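Cyclic GMP-AMP synthase-like receptor (Tribolium castaneum, PDB 7LT2) catalyses the formation of cyclic GMP-AMP from ATP and GTP and senses double-stranded RNA as part of innate immunity. Local coordinates at residues R249-N254 against V284-I289; D61-G66 against R257-V262; L242-Q247 against I321-C326. One frame throughout, in Å; residues are numbered along the deposited sequence.

Contact 1 (R249-N254 against V284-I289); sequences RVLIDN and VFLHII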
loop_
_atom_site.group_PDB
_atom_site.type_symbol
_atom_site.label_atom_id
_atom_site.label_comp_id
_atom_site.label_asym_id
_atom_site.label_seq_id
_atom_site.Cartn_x
_atom_site.Cartn_y
_atom_site.Cartn_z
ATOM N N ARG A 249 -3.609 7.567 -5.116
ATOM C CA ARG A 249 -3.912 8.360 -3.929
ATOM C C ARG A 249 -4.516 9.710 -4.303
ATOM O O ARG A 249 -5.388 10.223 -3.593
ATOM C CB ARG A 249 -2.647 8.544 -3.087
ATOM C CG ARG A 249 -2.900 9.196 -1.735
ATOM C CD ARG A 249 -1.726 8.992 -0.803
ATOM N NE ARG A 249 -1.532 7.585 -0.466
ATOM C CZ ARG A 249 -0.426 7.098 0.078
ATOM N NH1 ARG A 249 0.604 7.876 0.364
ATOM N NH2 ARG A 249 -0.348 5.792 0.335
ATOM N N VAL A 250 -4.068 10.303 -5.414
ATOM C CA VAL A 250 -4.659 11.564 -5.864
ATOM C C VAL A 250 -6.064 11.331 -6.408
ATOM O O VAL A 250 -6.983 12.119 -6.147
ATOM C CB VAL A 250 -3.753 12.245 -6.909
ATOM C CG1 VAL A 250 -4.363 13.570 -7.378
ATOM C CG2 VAL A 250 -2.368 12.473 -6.332
ATOM N N LEU A 251 -6.259 10.237 -7.150
ATOM C CA LEU A 251 -7.572 9.924 -7.715
ATOM C C LEU A 251 -8.643 9.787 -6.634
ATOM O O LEU A 251 -9.791 10.204 -6.838
ATOM C CB LEU A 251 -7.497 8.640 -8.546
ATOM C CG LEU A 251 -6.897 8.719 -9.953
ATOM C CD1 LEU A 251 -6.740 7.323 -10.539
ATOM C CD2 LEU A 251 -7.776 9.587 -10.858
ATOM N N ILE A 252 -8.294 9.211 -5.478
ATOM C CA ILE A 252 -9.291 8.993 -4.428
ATOM C C ILE A 252 -9.433 10.179 -3.481
ATOM O O ILE A 252 -10.323 10.161 -2.616
ATOM C CB ILE A 252 -8.980 7.731 -3.590
ATOM C CG1 ILE A 252 -7.641 7.872 -2.859
ATOM C CG2 ILE A 252 -9.026 6.469 -4.458
ATOM C CD1 ILE A 252 -7.299 6.695 -1.964
ATOM N N ASP A 253 -8.603 11.211 -3.623
ATOM C CA ASP A 253 -8.600 12.351 -2.718
ATOM C C ASP A 253 -9.659 13.363 -3.141
ATOM O O ASP A 253 -10.115 13.376 -4.287
ATOM C CB ASP A 253 -7.217 13.015 -2.710
ATOM C CG ASP A 253 -6.923 13.781 -1.431
ATOM O OD1 ASP A 253 -7.755 13.791 -0.497
ATOM O OD2 ASP A 253 -5.834 14.387 -1.361
ATOM N N ASN A 254 -10.048 14.217 -2.191
ATOM C CA ASN A 254 -10.997 15.307 -2.434
ATOM C C ASN A 254 -12.297 14.788 -3.050
ATOM O O ASN A 254 -12.828 15.345 -4.014
ATOM C CB ASN A 254 -10.359 16.396 -3.307
ATOM C CG ASN A 254 -11.265 17.603 -3.496
ATOM O OD1 ASN A 254 -12.037 17.965 -2.602
ATOM N ND2 ASN A 254 -11.195 18.215 -4.675
ATOM N N VAL A 284 -12.264 -1.478 -7.821
ATOM C CA VAL A 284 -13.636 -1.194 -8.236
ATOM C C VAL A 284 -13.928 0.299 -8.115
ATOM O O VAL A 284 -14.530 0.903 -9.011
ATOM C CB VAL A 284 -14.629 -2.042 -7.420
ATOM C CG1 VAL A 284 -16.044 -1.511 -7.564
ATOM C CG2 VAL A 284 -14.565 -3.497 -7.866
ATOM N N PHE A 285 -13.471 0.929 -7.031
ATOM C CA PHE A 285 -13.727 2.359 -6.866
ATOM C C PHE A 285 -12.949 3.206 -7.870
ATOM O O PHE A 285 -13.453 4.246 -8.306
ATOM C CB PHE A 285 -13.426 2.799 -5.430
ATOM C CG PHE A 285 -14.602 2.654 -4.507
ATOM C CD1 PHE A 285 -14.923 1.416 -3.969
ATOM C CD2 PHE A 285 -15.408 3.747 -4.207
ATOM C CE1 PHE A 285 -16.014 1.271 -3.130
ATOM C CE2 PHE A 285 -16.502 3.611 -3.368
ATOM C CZ PHE A 285 -16.808 2.370 -2.828
ATOM N N LEU A 286 -11.742 2.784 -8.266
ATOM C CA LEU A 286 -11.050 3.477 -9.352
ATOM C C LEU A 286 -11.877 3.450 -10.632
ATOM O O LEU A 286 -11.988 4.464 -11.330
ATOM C CB LEU A 286 -9.669 2.861 -9.593
ATOM C CG LEU A 286 -8.626 2.983 -8.482
ATOM C CD1 LEU A 286 -7.352 2.259 -8.873
ATOM C CD2 LEU A 286 -8.330 4.451 -8.174
ATOM N N HIS A 287 -12.476 2.298 -10.951
ATOM C CA HIS A 287 -13.359 2.224 -12.111
ATOM C C HIS A 287 -14.585 3.107 -11.934
ATOM O O HIS A 287 -15.017 3.772 -12.881
ATOM C CB HIS A 287 -13.779 0.776 -12.360
ATOM C CG HIS A 287 -12.668 -0.091 -12.849
ATOM N ND1 HIS A 287 -11.997 0.158 -14.027
ATOM C CD2 HIS A 287 -12.100 -1.199 -12.318
ATOM C CE1 HIS A 287 -11.069 -0.765 -14.205
ATOM N NE2 HIS A 287 -11.113 -1.601 -13.184
ATOM N N ILE A 288 -15.167 3.119 -10.731
ATOM C CA ILE A 288 -16.341 3.955 -10.482
ATOM C C ILE A 288 -15.989 5.435 -10.611
ATOM O O ILE A 288 -16.771 6.225 -11.154
ATOM C CB ILE A 288 -16.950 3.630 -9.105
ATOM C CG1 ILE A 288 -17.501 2.206 -9.091
ATOM C CG2 ILE A 288 -18.061 4.619 -8.765
ATOM C CD1 ILE A 288 -18.075 1.802 -7.763
ATOM N N ILE A 289 -14.810 5.832 -10.119
ATOM C CA ILE A 289 -14.353 7.210 -10.300
ATOM C C ILE A 289 -14.318 7.571 -11.779
ATOM O O ILE A 289 -14.727 8.668 -12.179
ATOM C CB ILE A 289 -12.971 7.415 -9.651
ATOM C CG1 ILE A 289 -13.081 7.468 -8.131
ATOM C CG2 ILE A 289 -12.309 8.690 -10.182
ATOM C CD1 ILE A 289 -11.736 7.344 -7.440
#
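Leu251 and Leu286 are the facing backbone positions of this contact, with their CA atoms 7.5 Å apart, and aliphatic side chains meet between the two segments. Leu251 CD1 meets Leu286 CD2 at 4.0 Å. The two leucine side chains cross at about a right angle, so they touch methyl to methyl and do not lie alongside each other. Leu286 CD2 also has Ile252 CG2 nearby, at 4.3 Å. One methyl of Leu286 therefore faces two consecutive residues of the 249-254 segment. Ile252 holds CG1 between its own N and carbonyl carbon (chi1 62°). This places the short branch, CG2, beside the backbone N, and it is this branch that meets both partners. The contact joins the end of helix 245-251, in the nucleotidyltransferase domain range, to helix 278-291, in the HhH/H2TH-like domain range, within a two-lobed cGAS-like fold. Ile289 reaches across with its long branch. Its CD1 lies 4.1 Å from Ile252 CG2. The same methyl sits 3.5 Å from Leu251 O, a carbonyl that also accepts a hydrogen bond from Lys255 NZ. Ile289 also belongs to the manganese site, together with Glu290 and Lys292. Its side chain has no metal-binding atom, so the backbone is the probable ligand and the side chain is left for packing. Leu258 of helix 258-272 and Trp297 also touch the Ile289 side chain. Tyr324 packs on Leu286.

Contact 2 (D61-G66 against R257-V262); sequences DGLKVG and RLKPAV
Lys259 reaches from helix 258-272 along the turn at Asp61-Leu63, with its chain extended beyond CG. Its CB lies 4.0 Å from Gly62 O and is close to the Leu63 side chain as well. CG packs on Leu63 CD2 at 3.8 Å. CD passes over both carbonyls, 3.6 Å from Asp61 O and slightly farther from Gly62 O. CE comes to 3.2 Å from Asp61 O. Lys259 NZ ends the run with a hydrogen bond of 2.8 Å to Asp61 O. The ammonium group sits above the carbonyl plane, 44° out of it. One turn further along the helix, Val262 CG1 meets Leu63 CD2 at 3.8 Å, so this leucine methyl touches both Lys259 and Val262. The acceptor belongs to the end of helix 58-61, where Gly62, with positive phi, completes a Schellman motif. The contact ties this turn of the nucleotidyltransferase domain to the start of helix 258-272 in the helical domain. The carboxylate of Asp61 forms salt bridges with Arg249 and Lys282. Lys266 bonds to Leu63 O, and Lys263 makes a weak bond to Gly62 O. Lysines of one helix thus serve three successive carbonyls, which would probably favour a charged ammonium group on Lys259.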
loop_
_atom_site.group_PDB
_atom_site.type_symbol
_atom_site.label_atom_id
_atom_site.label_comp_id
_atom_site.label_asym_id
_atom_site.label_seq_id
_atom_site.Cartn_x
_atom_site.Cartn_y
_atom_site.Cartn_z
ATOM N N ASP A 61 -3.533 5.690 2.597
ATOM C CA ASP A 61 -4.608 6.056 1.682
ATOM C C ASP A 61 -5.846 6.569 2.399
ATOM O O ASP A 61 -6.767 7.054 1.734
ATOM C CB ASP A 61 -5.032 4.863 0.820
ATOM C CG ASP A 61 -4.074 4.586 -0.315
ATOM O OD1 ASP A 61 -3.345 5.515 -0.734
ATOM O OD2 ASP A 61 -4.061 3.433 -0.797
ATOM N N GLY A 62 -5.899 6.463 3.725
ATOM C CA GLY A 62 -7.122 6.824 4.418
ATOM C C GLY A 62 -8.226 5.805 4.263
ATOM O O GLY A 62 -9.405 6.153 4.385
ATOM N N LEU A 63 -7.870 4.547 4.002
ATOM C CA LEU A 63 -8.836 3.489 3.721
ATOM C C LEU A 63 -8.742 2.321 4.696
ATOM O O LEU A 63 -9.350 1.271 4.448
ATOM C CB LEU A 63 -8.648 2.972 2.289
ATOM C CG LEU A 63 -8.868 3.964 1.146
ATOM C CD1 LEU A 63 -8.525 3.299 -0.184
ATOM C CD2 LEU A 63 -10.298 4.482 1.140
ATOM N N LYS A 64 -8.009 2.467 5.799
ATOM C CA LYS A 64 -7.861 1.379 6.759
ATOM C C LYS A 64 -9.109 1.250 7.625
ATOM O O LYS A 64 -9.595 2.242 8.179
ATOM C CB LYS A 64 -6.629 1.606 7.639
ATOM C CG LYS A 64 -6.428 0.547 8.733
ATOM C CD LYS A 64 -6.221 -0.844 8.137
ATOM C CE LYS A 64 -6.128 -1.904 9.224
ATOM N NZ LYS A 64 -6.184 -3.275 8.663
ATOM N N VAL A 65 -9.623 0.026 7.733
ATOM C CA VAL A 65 -10.741 -0.293 8.615
ATOM C C VAL A 65 -10.182 -0.736 9.962
ATOM O O VAL A 65 -9.425 -1.710 10.038
ATOM C CB VAL A 65 -11.627 -1.390 8.007
ATOM C CG1 VAL A 65 -12.720 -1.802 8.987
ATOM C CG2 VAL A 65 -12.227 -0.925 6.688
ATOM N N GLY A 66 -10.557 -0.030 11.028
ATOM C CA GLY A 66 -10.129 -0.423 12.357
ATOM C C GLY A 66 -8.740 0.090 12.705
ATOM O O GLY A 66 -8.214 1.019 12.091
ATOM N N ARG A 257 -17.620 11.771 0.125
ATOM C CA ARG A 257 -18.195 10.522 0.611
ATOM C C ARG A 257 -17.392 9.281 0.225
ATOM O O ARG A 257 -17.700 8.191 0.725
ATOM C CB ARG A 257 -19.634 10.365 0.098
ATOM C CG ARG A 257 -20.705 11.021 0.978
ATOM C CD ARG A 257 -20.608 12.534 0.932
ATOM N NE ARG A 257 -21.839 13.178 1.385
ATOM C CZ ARG A 257 -21.997 13.755 2.568
ATOM N NH1 ARG A 257 -21.024 13.774 3.465
ATOM N NH2 ARG A 257 -23.156 14.341 2.853
ATOM N N LEU A 258 -16.365 9.408 -0.621
ATOM C CA LEU A 258 -15.745 8.224 -1.218
ATOM C C LEU A 258 -15.072 7.337 -0.172
ATOM O O LEU A 258 -15.309 6.125 -0.135
ATOM C CB LEU A 258 -14.735 8.634 -2.294
ATOM C CG LEU A 258 -14.063 7.466 -3.037
ATOM C CD1 LEU A 258 -13.816 7.835 -4.490
ATOM C CD2 LEU A 258 -12.749 7.031 -2.378
ATOM N N LYS A 259 -14.191 7.906 0.658
ATOM C CA LYS A 259 -13.412 7.051 1.554
ATOM C C LYS A 259 -14.280 6.410 2.637
ATOM O O LYS A 259 -14.083 5.225 2.934
ATOM C CB LYS A 259 -12.232 7.826 2.159
ATOM C CG LYS A 259 -11.177 8.179 1.115
ATOM C CD LYS A 259 -9.925 8.772 1.735
ATOM C CE LYS A 259 -8.911 9.110 0.647
ATOM N NZ LYS A 259 -7.650 9.662 1.218
ATOM N N PRO A 260 -15.247 7.116 3.245
ATOM C CA PRO A 260 -16.199 6.392 4.110
ATOM C C PRO A 260 -16.907 5.254 3.393
ATOM O O PRO A 260 -17.049 4.165 3.960
ATOM C CB PRO A 260 -17.172 7.494 4.560
ATOM C CG PRO A 260 -16.330 8.728 4.555
ATOM C CD PRO A 260 -15.417 8.577 3.365
ATOM N N ALA A 261 -17.329 5.465 2.143
ATOM C CA ALA A 261 -18.020 4.408 1.410
ATOM C C ALA A 261 -17.113 3.205 1.178
ATOM O O ALA A 261 -17.554 2.054 1.293
ATOM C CB ALA A 261 -18.546 4.951 0.079
ATOM N N VAL A 262 -15.841 3.449 0.845
ATOM C CA VAL A 262 -14.917 2.335 0.639
ATOM C C VAL A 262 -14.773 1.531 1.919
ATOM O O VAL A 262 -14.805 0.296 1.902
ATOM C CB VAL A 262 -13.545 2.833 0.151
ATOM C CG1 VAL A 262 -12.561 1.662 0.089
ATOM C CG2 VAL A 262 -13.662 3.473 -1.209
#

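Contact 3 (L242-Q247 against I321-C326); sequences LSFQEQ and IPYYWC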
loop_
_atom_site.group_PDB
_atom_site.type_symbol
_atom_site.label_atom_id
_atom_site.label_comp_id
_atom_site.label_asym_id
_atom_site.label_seq_id
_atom_site.Cartn_x
_atom_site.Cartn_y
_atom_site.Cartn_z
ATOM N N LEU A 242 4.420 -3.038 -11.083
ATOM C CA LEU A 242 4.317 -1.590 -11.174
ATOM C C LEU A 242 3.523 -1.058 -9.993
ATOM O O LEU A 242 2.531 -1.664 -9.574
ATOM C CB LEU A 242 3.644 -1.166 -12.477
ATOM C CG LEU A 242 4.482 -1.349 -13.737
ATOM C CD1 LEU A 242 3.583 -1.412 -14.942
ATOM C CD2 LEU A 242 5.486 -0.214 -13.884
ATOM N N SER A 243 3.967 0.068 -9.452
ATOM C CA SER A 243 3.212 0.783 -8.435
ATOM C C SER A 243 2.806 2.140 -8.991
ATOM O O SER A 243 3.659 2.994 -9.266
ATOM C CB SER A 243 4.004 0.943 -7.144
ATOM O OG SER A 243 3.251 1.716 -6.220
ATOM N N PHE A 244 1.501 2.323 -9.169
ATOM C CA PHE A 244 0.909 3.613 -9.477
ATOM C C PHE A 244 0.151 4.157 -8.269
ATOM O O PHE A 244 -0.818 4.910 -8.414
ATOM C CB PHE A 244 0.005 3.493 -10.703
ATOM C CG PHE A 244 0.718 2.973 -11.930
ATOM C CD1 PHE A 244 1.709 3.726 -12.538
ATOM C CD2 PHE A 244 0.404 1.733 -12.466
ATOM C CE1 PHE A 244 2.377 3.256 -13.663
ATOM C CE2 PHE A 244 1.061 1.256 -13.592
ATOM C CZ PHE A 244 2.052 2.021 -14.192
ATOM N N GLN A 245 0.602 3.776 -7.068
ATOM C CA GLN A 245 -0.089 4.155 -5.837
ATOM C C GLN A 245 -0.066 5.658 -5.599
ATOM O O GLN A 245 -0.972 6.190 -4.950
ATOM C CB GLN A 245 0.539 3.456 -4.634
ATOM C CG GLN A 245 0.441 1.947 -4.632
ATOM C CD GLN A 245 1.255 1.346 -3.504
ATOM O OE1 GLN A 245 0.754 1.166 -2.392
ATOM N NE2 GLN A 245 2.527 1.053 -3.777
ATOM N N GLU A 246 0.969 6.356 -6.072
ATOM C CA GLU A 246 0.980 7.802 -5.889
ATOM C C GLU A 246 -0.140 8.455 -6.689
ATOM O O GLU A 246 -0.808 9.374 -6.199
ATOM C CB GLU A 246 2.341 8.383 -6.277
ATOM C CG GLU A 246 2.569 9.785 -5.711
ATOM C CD GLU A 246 4.012 10.030 -5.306
ATOM O OE1 GLU A 246 4.906 9.340 -5.834
ATOM O OE2 GLU A 246 4.248 10.912 -4.454
ATOM N N GLN A 247 -0.386 7.964 -7.906
ATOM C CA GLN A 247 -1.485 8.479 -8.718
ATOM C C GLN A 247 -2.840 8.032 -8.179
ATOM O O GLN A 247 -3.800 8.812 -8.188
ATOM C CB GLN A 247 -1.314 8.030 -10.169
ATOM C CG GLN A 247 -0.153 8.712 -10.891
ATOM C CD GLN A 247 1.195 8.082 -10.585
ATOM O OE1 GLN A 247 1.274 6.961 -10.071
ATOM N NE2 GLN A 247 2.266 8.800 -10.907
ATOM N N ILE A 321 -12.710 -8.182 -12.273
ATOM C CA ILE A 321 -12.293 -6.858 -11.822
ATOM C C ILE A 321 -10.994 -6.543 -12.549
ATOM O O ILE A 321 -9.914 -6.952 -12.093
ATOM C CB ILE A 321 -12.115 -6.793 -10.297
ATOM C CG1 ILE A 321 -13.421 -7.161 -9.594
ATOM C CG2 ILE A 321 -11.655 -5.397 -9.878
ATOM C CD1 ILE A 321 -13.326 -7.135 -8.068
ATOM N N PRO A 322 -11.049 -5.865 -13.692
ATOM C CA PRO A 322 -9.814 -5.560 -14.423
ATOM C C PRO A 322 -8.892 -4.690 -13.585
ATOM O O PRO A 322 -9.327 -3.728 -12.947
ATOM C CB PRO A 322 -10.309 -4.822 -15.672
ATOM C CG PRO A 322 -11.740 -5.228 -15.818
ATOM C CD PRO A 322 -12.249 -5.417 -14.417
ATOM N N TYR A 323 -7.615 -5.066 -13.559
ATOM C CA TYR A 323 -6.577 -4.179 -13.060
ATOM C C TYR A 323 -6.740 -2.817 -13.723
ATOM O O TYR A 323 -6.862 -2.721 -14.946
ATOM C CB TYR A 323 -5.207 -4.798 -13.360
ATOM C CG TYR A 323 -3.990 -4.045 -12.865
ATOM C CD1 TYR A 323 -3.966 -3.437 -11.616
ATOM C CD2 TYR A 323 -2.841 -3.981 -13.646
ATOM C CE1 TYR A 323 -2.837 -2.765 -11.172
ATOM C CE2 TYR A 323 -1.716 -3.315 -13.212
ATOM C CZ TYR A 323 -1.715 -2.710 -11.978
ATOM O OH TYR A 323 -0.578 -2.048 -11.559
ATOM N N TYR A 324 -6.806 -1.766 -12.905
ATOM C CA TYR A 324 -7.168 -0.453 -13.431
ATOM C C TYR A 324 -6.148 0.057 -14.441
ATOM O O TYR A 324 -6.508 0.778 -15.379
ATOM C CB TYR A 324 -7.321 0.541 -12.279
ATOM C CG TYR A 324 -7.662 1.946 -12.713
ATOM C CD1 TYR A 324 -8.935 2.262 -13.177
ATOM C CD2 TYR A 324 -6.713 2.960 -12.654
ATOM C CE1 TYR A 324 -9.251 3.552 -13.573
ATOM C CE2 TYR A 324 -7.024 4.249 -13.040
ATOM C CZ TYR A 324 -8.292 4.536 -13.505
ATOM O OH TYR A 324 -8.602 5.818 -13.898
ATOM N N TRP A 325 -4.881 -0.315 -14.273
ATOM C CA TRP A 325 -3.804 0.200 -15.105
ATOM C C TRP A 325 -3.450 -0.710 -16.272
ATOM O O TRP A 325 -2.773 -0.260 -17.202
ATOM C CB TRP A 325 -2.562 0.444 -14.240
ATOM C CG TRP A 325 -2.854 1.381 -13.116
ATOM C CD1 TRP A 325 -3.113 1.051 -11.820
ATOM C CD2 TRP A 325 -2.953 2.807 -13.198
ATOM N NE1 TRP A 325 -3.356 2.188 -11.083
ATOM C CE2 TRP A 325 -3.262 3.280 -11.907
ATOM C CE3 TRP A 325 -2.795 3.731 -14.236
ATOM C CZ2 TRP A 325 -3.422 4.640 -11.624
ATOM C CZ3 TRP A 325 -2.953 5.077 -13.957
ATOM C CH2 TRP A 325 -3.268 5.519 -12.661
ATOM N N CYS A 326 -3.885 -1.968 -16.251
ATOM C CA CYS A 326 -3.590 -2.907 -17.335
ATOM C C CYS A 326 -4.756 -3.896 -17.378
ATOM O O CYS A 326 -4.775 -4.882 -16.640
ATOM C CB CYS A 326 -2.256 -3.602 -17.109
ATOM S SG CYS A 326 -1.653 -4.583 -18.498
HETATM O O HOH W 1 1.627 -4.075 -11.461
#
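A water bridges the two segments: it accepts a hydrogen bond from Leu242 N at 3.0 Å and is hydrogen-bonded to Tyr323 OH, also at 3.0 Å. Beside it, the main apolar contact is made by Phe244 and Trp325. Phe244 CB stands over the five-membered ring of Trp325 in a CH-pi contact, 3.7 Å from CB to the ring centroid and 22° off the normal. The Phe244 ring follows at a slant. Its centroid is 4.6 Å from that of the five-membered ring, and the planes make 41°, so the rings meet obliquely. The tightest approach is Phe244 CD2 to Trp325 CG, 3.3 Å. Phe244 carries CG anti to its carbonyl carbon (chi1 -58°), which directs the ring toward Trp325 CB. Tyr324 CD2 lies over the opposite face of the indole, and Tyr323 CE1 is at its edge. The indole is thus enclosed between neighbours, and its NE1 bonds to Glu248. Phe244 is also the N-cap residue of helix 245-251, at the point where strand 240-243 of the sheet gives way to that helix. Residues 241-248 correspond by similarity to the GTP site. At the far end of the indole, Gln247 CB is 4.0 Å from Trp325 CH2. The Gln247 amide turns elsewhere, with NE2 bonded to Lys219 O and Glu221 O. Within the junction, Ser243 OG accepts a bond from Gln245 NE2 at 2.6 Å, in the plane of the amide, and a weak one from Gln245 N.

Overall arrangement
From the N terminus, the turn at 61-66 comes first. Contact 2 closes a loop of about 190 residues, holding much of the sheet, when 257-262 returns to it. Before that closure the chain opens contact 3 at 242-247 and then contact 1 at 249-254, along helix 245-251. Contact 1 closes at 284-289 and contact 3 at 321-326. Contact 1 therefore nests within contact 3, and both cross contact 2. Phe285 packs on Val262 between contacts 1 and 2, while a probable hydrogen bond from His287 NE2 to Pro322 O links contacts 1 and 3. Together they tie the strand-to-helix junction and the 61-66 turn to the helical lobe.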